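Local coordinates for titin (Homo sapiens, PDB 5JDD), which is a giant muscle protein whose I-band immunoglobulin tandems, such as I9-I11, probably contribute to the elasticity of the sarcomere, at residues P10-A15 with K83-V88; K98-P103 with A171-T176. All blocks are in the same frame, centred on the assembly; numbering follows the deposited sequence. Where two conformers were deposited one is given.

Interaction 1 (P10-A15 with K83-V88); sequences PKDVTA and KAKLFV
Asp12 reaches over the 83-88 strand with its carboxylate, OD1 lying beside Lys85 and OD2 beside the ring of Phe87. The pairing is that of strands A' and G in an I-set immunoglobulin domain: the two run parallel, 12° apart, and 13-15 forms one edge of its sheet. Before the regular ladder begins, the Asp12 side chain substitutes for a backbone acceptor. Lys85 N donates to Asp12 OD1 at 2.8 Å, meeting it from above the carboxylate plane. Asp12 CG lies beside its own backbone N (chi1 -73°), which carries the carboxylate over the strand. OD2 then sits at the edge of the Phe87 ring, 3.9 Å from CE2, with carboxylate and ring planes 74° apart. Three backbone bonds follow, Val13 N to Lys85 O, Phe87 N to Val13 O and Ala15 N to Phe87 O. On the face opposite Phe87, Val13 CG1 rests 4.0 Å from Leu86 CD1, and Val13 continues onto Val21 and Phe23 of strand 21-27 in the sandwich interior. Ahead of the ladder, Ala84 CB packs 4.0 Å from Pro10 CB, and one water donates to both Pro10 O (2.9 Å) and Lys83 O (2.7 Å).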
loop_
_atom_site.group_PDB
_atom_site.type_symbol
_atom_site.label_atom_id
_atom_site.label_comp_id
_atom_site.label_asym_id
_atom_site.label_seq_id
_atom_site.Cartn_x
_atom_site.Cartn_y
_atom_site.Cartn_z
ATOM N N PRO A 10 15.075 -6.703 39.172
ATOM C CA PRO A 10 14.369 -6.707 37.888
ATOM C C PRO A 10 14.913 -5.657 36.930
ATOM O O PRO A 10 15.476 -4.637 37.353
ATOM C CB PRO A 10 12.916 -6.396 38.275
ATOM C CG PRO A 10 12.997 -5.744 39.590
ATOM C CD PRO A 10 14.166 -6.398 40.282
ATOM N N LYS A 11 14.763 -5.936 35.641
ATOM C CA LYS A 11 15.266 -5.067 34.587
ATOM C C LYS A 11 14.124 -4.535 33.738
ATOM O O LYS A 11 13.078 -5.180 33.612
ATOM C CB LYS A 11 16.223 -5.835 33.676
ATOM C CG LYS A 11 17.473 -6.374 34.369
ATOM C CD LYS A 11 18.440 -6.918 33.327
ATOM C CE LYS A 11 19.633 -7.611 33.961
ATOM N NZ LYS A 11 20.619 -8.035 32.925
ATOM N N ASP A 12 14.335 -3.363 33.145
ATOM C CA ASP A 12 13.360 -2.795 32.232
ATOM C C ASP A 12 13.094 -3.764 31.088
ATOM O O ASP A 12 13.988 -4.499 30.658
ATOM C CB ASP A 12 13.881 -1.497 31.602
ATOM C CG ASP A 12 13.906 -0.318 32.558
ATOM O OD1 ASP A 12 13.476 -0.429 33.726
ATOM O OD2 ASP A 12 14.367 0.758 32.107
ATOM N N VAL A 13 11.862 -3.743 30.590
ATOM C CA VAL A 13 11.464 -4.507 29.415
ATOM C C VAL A 13 10.862 -3.553 28.398
ATOM O O VAL A 13 10.044 -2.699 28.756
ATOM C CB VAL A 13 10.354 -5.516 29.763
ATOM C CG1 VAL A 13 9.883 -6.262 28.511
ATOM C CG2 VAL A 13 10.819 -6.481 30.809
ATOM N N THR A 14 11.259 -3.705 27.135
ATOM C CA THR A 14 10.600 -3.030 26.030
ATOM C C THR A 14 10.029 -4.127 25.152
ATOM O O THR A 14 10.760 -5.027 24.738
ATOM C CB THR A 14 11.590 -2.186 25.229
ATOM O OG1 THR A 14 12.081 -1.130 26.061
ATOM C CG2 THR A 14 10.916 -1.581 24.007
ATOM N N ALA A 15 8.728 -4.074 24.878
ATOM C CA ALA A 15 8.077 -5.125 24.119
ATOM C C ALA A 15 6.904 -4.582 23.322
ATOM O O ALA A 15 6.330 -3.538 23.657
ATOM C CB ALA A 15 7.600 -6.233 25.048
ATOM N N LYS A 83 12.751 -1.641 41.551
ATOM C CA LYS A 83 11.819 -1.184 40.541
ATOM C C LYS A 83 12.376 -1.381 39.145
ATOM O O LYS A 83 13.589 -1.336 38.931
ATOM C CB LYS A 83 11.524 0.304 40.741
ATOM C CG LYS A 83 10.779 0.636 42.014
ATOM C CD LYS A 83 10.781 2.137 42.259
ATOM C CE LYS A 83 10.130 2.485 43.596
ATOM N NZ LYS A 83 8.661 2.226 43.590
ATOM N N ALA A 84 11.472 -1.596 38.196
ATOM C CA ALA A 84 11.817 -1.612 36.777
ATOM C C ALA A 84 10.618 -1.146 35.969
ATOM O O ALA A 84 9.494 -1.117 36.472
ATOM C CB ALA A 84 12.253 -3.007 36.338
ATOM N N LYS A 85 10.847 -0.795 34.708
ATOM C CA LYS A 85 9.770 -0.266 33.887
ATOM C C LYS A 85 9.465 -1.131 32.690
ATOM O O LYS A 85 10.363 -1.750 32.113
ATOM C CB LYS A 85 10.101 1.151 33.413
ATOM C CG LYS A 85 10.123 2.163 34.542
ATOM C CD LYS A 85 10.603 3.528 34.075
ATOM C CE LYS A 85 10.543 4.511 35.229
ATOM N NZ LYS A 85 11.104 5.838 34.829
ATOM N N LEU A 86 8.188 -1.144 32.315
ATOM C CA LEU A 86 7.749 -1.724 31.052
ATOM C C LEU A 86 7.459 -0.598 30.069
ATOM O O LEU A 86 6.679 0.310 30.371
ATOM C CB LEU A 86 6.476 -2.556 31.256
ATOM C CG LEU A 86 5.771 -3.058 29.984
ATOM C CD1 LEU A 86 6.635 -4.019 29.185
ATOM C CD2 LEU A 86 4.450 -3.724 30.320
ATOM N N PHE A 87 8.092 -0.655 28.901
ATOM C CA PHE A 87 7.760 0.233 27.798
ATOM C C PHE A 87 7.063 -0.599 26.739
ATOM O O PHE A 87 7.582 -1.636 26.305
ATOM C CB PHE A 87 9.037 0.857 27.238
ATOM C CG PHE A 87 9.743 1.748 28.214
ATOM C CD1 PHE A 87 9.314 3.050 28.405
ATOM C CD2 PHE A 87 10.817 1.279 28.952
ATOM C CE1 PHE A 87 9.953 3.888 29.309
ATOM C CE2 PHE A 87 11.465 2.104 29.867
ATOM C CZ PHE A 87 11.023 3.414 30.046
ATOM N N VAL A 88 5.875 -0.156 26.338
ATOM C CA VAL A 88 5.077 -0.889 25.357
ATOM C C VAL A 88 5.189 -0.208 24.007
ATOM O O VAL A 88 4.713 0.913 23.835
ATOM C CB VAL A 88 3.598 -0.959 25.781
ATOM C CG1 VAL A 88 2.772 -1.746 24.761
ATOM C CG2 VAL A 88 3.457 -1.588 27.164
HETATM O O HOH W 1 15.374 -3.112 39.815
#

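Interaction 2 (K98-P103 with A171-T176); sequences KNIEVP and ATLTVT
Asn99 and Thr172 slant across one another at the start of this parallel pairing, the A'-G edge of the second I-set immunoglobulin domain. Asn99 turns its amide oxygen to the neighbouring strand: OD1 accepts from Thr172 N at 2.9 Å, with the donor tilted 33° from the carbonyl plane. In the conformer described, one of two, Thr172 OG1 is held between its own backbone N and carbonyl carbon (chi1 63°) and lies 3.4 Å from Asn99 OD1, a weak hydrogen bond whose proton may go to another acceptor instead. In that conformer Thr172 OG1 also bonds a water at 2.8 Å; the water donates to Ile100 O and hydrogen-bonds to Thr174 OG1, donor undecided, bridging the strands beside the backbone ladder.

On the inward face, Leu173 CD1 rests against both Ile100 and Val102. It lies 3.9 Å from Ile100 CG1 and 3.7 Å from Val102 CG2, crossing each at a slant. Ile100, Ala171 and Leu173 all continue onto Phe110 of strand 108-114, which ties the pair to the facing sheet.

The outer face is arranged differently. Glu101 and Thr174 stand side by side, pointing the same way, whereas Glu101 meets Thr176 nearly at a right angle, OE1 lying 4.0 Å from CG2. Pro103 and Thr176 are again side by side.

At this end Thr176 N donates to Val102 O at 2.9 Å from well above the carbonyl plane. Thr176 OG1 lies 3.4 Å from Val102 O, a weak bond that may compete for its proton with another weak one to Tyr203 OH. Pro103 also touches Tyr203, so the third domain reaches this edge. The chemistry is thus two-sided: aliphatic contacts face the sandwich interior, while an amide, hydroxyls and a bridging water supplement the backbone bonds outside.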
loop_
_atom_site.group_PDB
_atom_site.type_symbol
_atom_site.label_atom_id
_atom_site.label_comp_id
_atom_site.label_asym_id
_atom_site.label_seq_id
_atom_site.Cartn_x
_atom_site.Cartn_y
_atom_site.Cartn_z
ATOM N N LYS A 98 0.757 9.968 0.006
ATOM C CA LYS A 98 0.517 11.179 -0.750
ATOM C C LYS A 98 -0.743 11.065 -1.599
ATOM O O LYS A 98 -0.938 10.077 -2.313
ATOM C CB LYS A 98 1.707 11.464 -1.671
ATOM C CG LYS A 98 3.025 11.699 -0.944
ATOM C CD LYS A 98 2.932 12.895 -0.006
ATOM C CE LYS A 98 2.572 14.179 -0.748
ATOM N NZ LYS A 98 3.548 14.509 -1.828
ATOM N N ASN A 99 -1.585 12.091 -1.547
ATOM C CA ASN A 99 -2.657 12.216 -2.530
ATOM C C ASN A 99 -2.046 12.351 -3.916
ATOM O O ASN A 99 -1.078 13.100 -4.104
ATOM C CB ASN A 99 -3.503 13.461 -2.266
ATOM C CG ASN A 99 -4.194 13.434 -0.920
ATOM O OD1 ASN A 99 -4.512 12.370 -0.377
ATOM N ND2 ASN A 99 -4.438 14.620 -0.368
ATOM N N ILE A 100 -2.623 11.655 -4.891
ATOM C CA ILE A 100 -2.092 11.674 -6.250
ATOM C C ILE A 100 -3.160 11.819 -7.328
ATOM O O ILE A 100 -4.302 11.401 -7.134
ATOM C CB ILE A 100 -1.292 10.403 -6.545
ATOM C CG1 ILE A 100 -2.093 9.169 -6.127
ATOM C CG2 ILE A 100 0.061 10.453 -5.838
ATOM C CD1 ILE A 100 -1.471 7.844 -6.560
ATOM N N GLU A 101 -2.772 12.425 -8.453
ATOM C CA GLU A 101 -3.570 12.455 -9.670
ATOM C C GLU A 101 -2.819 11.657 -10.719
ATOM O O GLU A 101 -1.620 11.881 -10.928
ATOM C CB GLU A 101 -3.733 13.877 -10.191
ATOM C CG GLU A 101 -4.529 14.806 -9.316
ATOM C CD GLU A 101 -4.794 16.110 -10.038
ATOM O OE1 GLU A 101 -4.208 16.297 -11.127
ATOM O OE2 GLU A 101 -5.585 16.930 -9.534
ATOM N N VAL A 102 -3.519 10.738 -11.383
ATOM C CA VAL A 102 -2.905 9.841 -12.357
ATOM C C VAL A 102 -3.790 9.781 -13.590
ATOM O O VAL A 102 -5.002 9.577 -13.474
ATOM C CB VAL A 102 -2.778 8.415 -11.792
ATOM C CG1 VAL A 102 -2.148 7.500 -12.818
ATOM C CG2 VAL A 102 -1.925 8.411 -10.540
ATOM N N PRO A 103 -3.205 9.953 -14.789
ATOM C CA PRO A 103 -4.045 9.836 -15.987
ATOM C C PRO A 103 -4.610 8.433 -16.136
ATOM O O PRO A 103 -3.903 7.450 -15.833
ATOM C CB PRO A 103 -3.068 10.120 -17.135
ATOM C CG PRO A 103 -1.992 10.950 -16.503
ATOM C CD PRO A 103 -1.845 10.424 -15.098
ATOM N N ALA A 171 -5.045 8.295 1.833
ATOM C CA ALA A 171 -4.789 9.284 0.795
ATOM C C ALA A 171 -5.744 9.028 -0.349
ATOM O O ALA A 171 -6.304 7.936 -0.463
ATOM C CB ALA A 171 -3.330 9.223 0.313
ATOM N N THR A 172 -5.923 10.021 -1.211
ATOM C CA THR A 172 -6.854 9.885 -2.323
ATOM C C THR A 172 -6.158 9.742 -3.662
ATOM O O THR A 172 -5.081 10.302 -3.888
ATOM C CB THR A 172 -7.801 11.082 -2.429
ATOM O OG1 THR A 172 -7.044 12.271 -2.698
ATOM C CG2 THR A 172 -8.584 11.241 -1.144
ATOM N N LEU A 173 -6.788 8.977 -4.541
ATOM C CA LEU A 173 -6.408 8.874 -5.942
ATOM C C LEU A 173 -7.484 9.567 -6.757
ATOM O O LEU A 173 -8.684 9.300 -6.585
ATOM C CB LEU A 173 -6.324 7.410 -6.373
ATOM C CG LEU A 173 -6.186 7.176 -7.883
ATOM C CD1 LEU A 173 -4.906 7.778 -8.418
ATOM C CD2 LEU A 173 -6.215 5.689 -8.178
ATOM N N THR A 174 -7.058 10.473 -7.629
ATOM C CA THR A 174 -7.931 11.066 -8.622
ATOM C C THR A 174 -7.431 10.663 -10.005
ATOM O O THR A 174 -6.332 11.032 -10.394
ATOM C CB THR A 174 -7.925 12.595 -8.508
ATOM O OG1 THR A 174 -8.280 12.977 -7.167
ATOM C CG2 THR A 174 -8.897 13.210 -9.496
ATOM N N VAL A 175 -8.221 9.879 -10.726
ATOM C CA VAL A 175 -7.857 9.442 -12.071
ATOM C C VAL A 175 -8.360 10.467 -13.088
ATOM O O VAL A 175 -9.558 10.740 -13.167
ATOM C CB VAL A 175 -8.422 8.052 -12.364
ATOM C CG1 VAL A 175 -8.018 7.595 -13.767
ATOM C CG2 VAL A 175 -7.908 7.068 -11.330
ATOM N N THR A 176 -7.433 11.042 -13.844
ATOM C CA THR A 176 -7.737 12.181 -14.703
ATOM C C THR A 176 -7.944 11.774 -16.160
ATOM O O THR A 176 -7.374 10.783 -16.630
ATOM C CB THR A 176 -6.634 13.250 -14.593
ATOM O OG1 THR A 176 -5.368 12.648 -14.865
ATOM C CG2 THR A 176 -6.615 13.857 -13.192
HETATM O O HOH W 2 -6.130 12.828 -5.327
#

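How the interactions relate
From the N terminus, strand 13-16 comes early in the sequence and pairs with strand 80-89 near the domain's end; interaction 1 thereby closes a loop with 67 residues between its segments. The chain then enters the second immunoglobulin domain, where interaction 2 joins 98-103 to 171-176 across an intervening stretch of the same length. The two loops are in series, neither nested nor crossed. Each contact adds a parallel edge strand to the mixed sheet of its own domain and so ties the beginning of that domain to its end. Their centres lie 44 Å apart and their nearest atoms about 25 Å, without touching: the same topological closure is repeated along an elongated tandem.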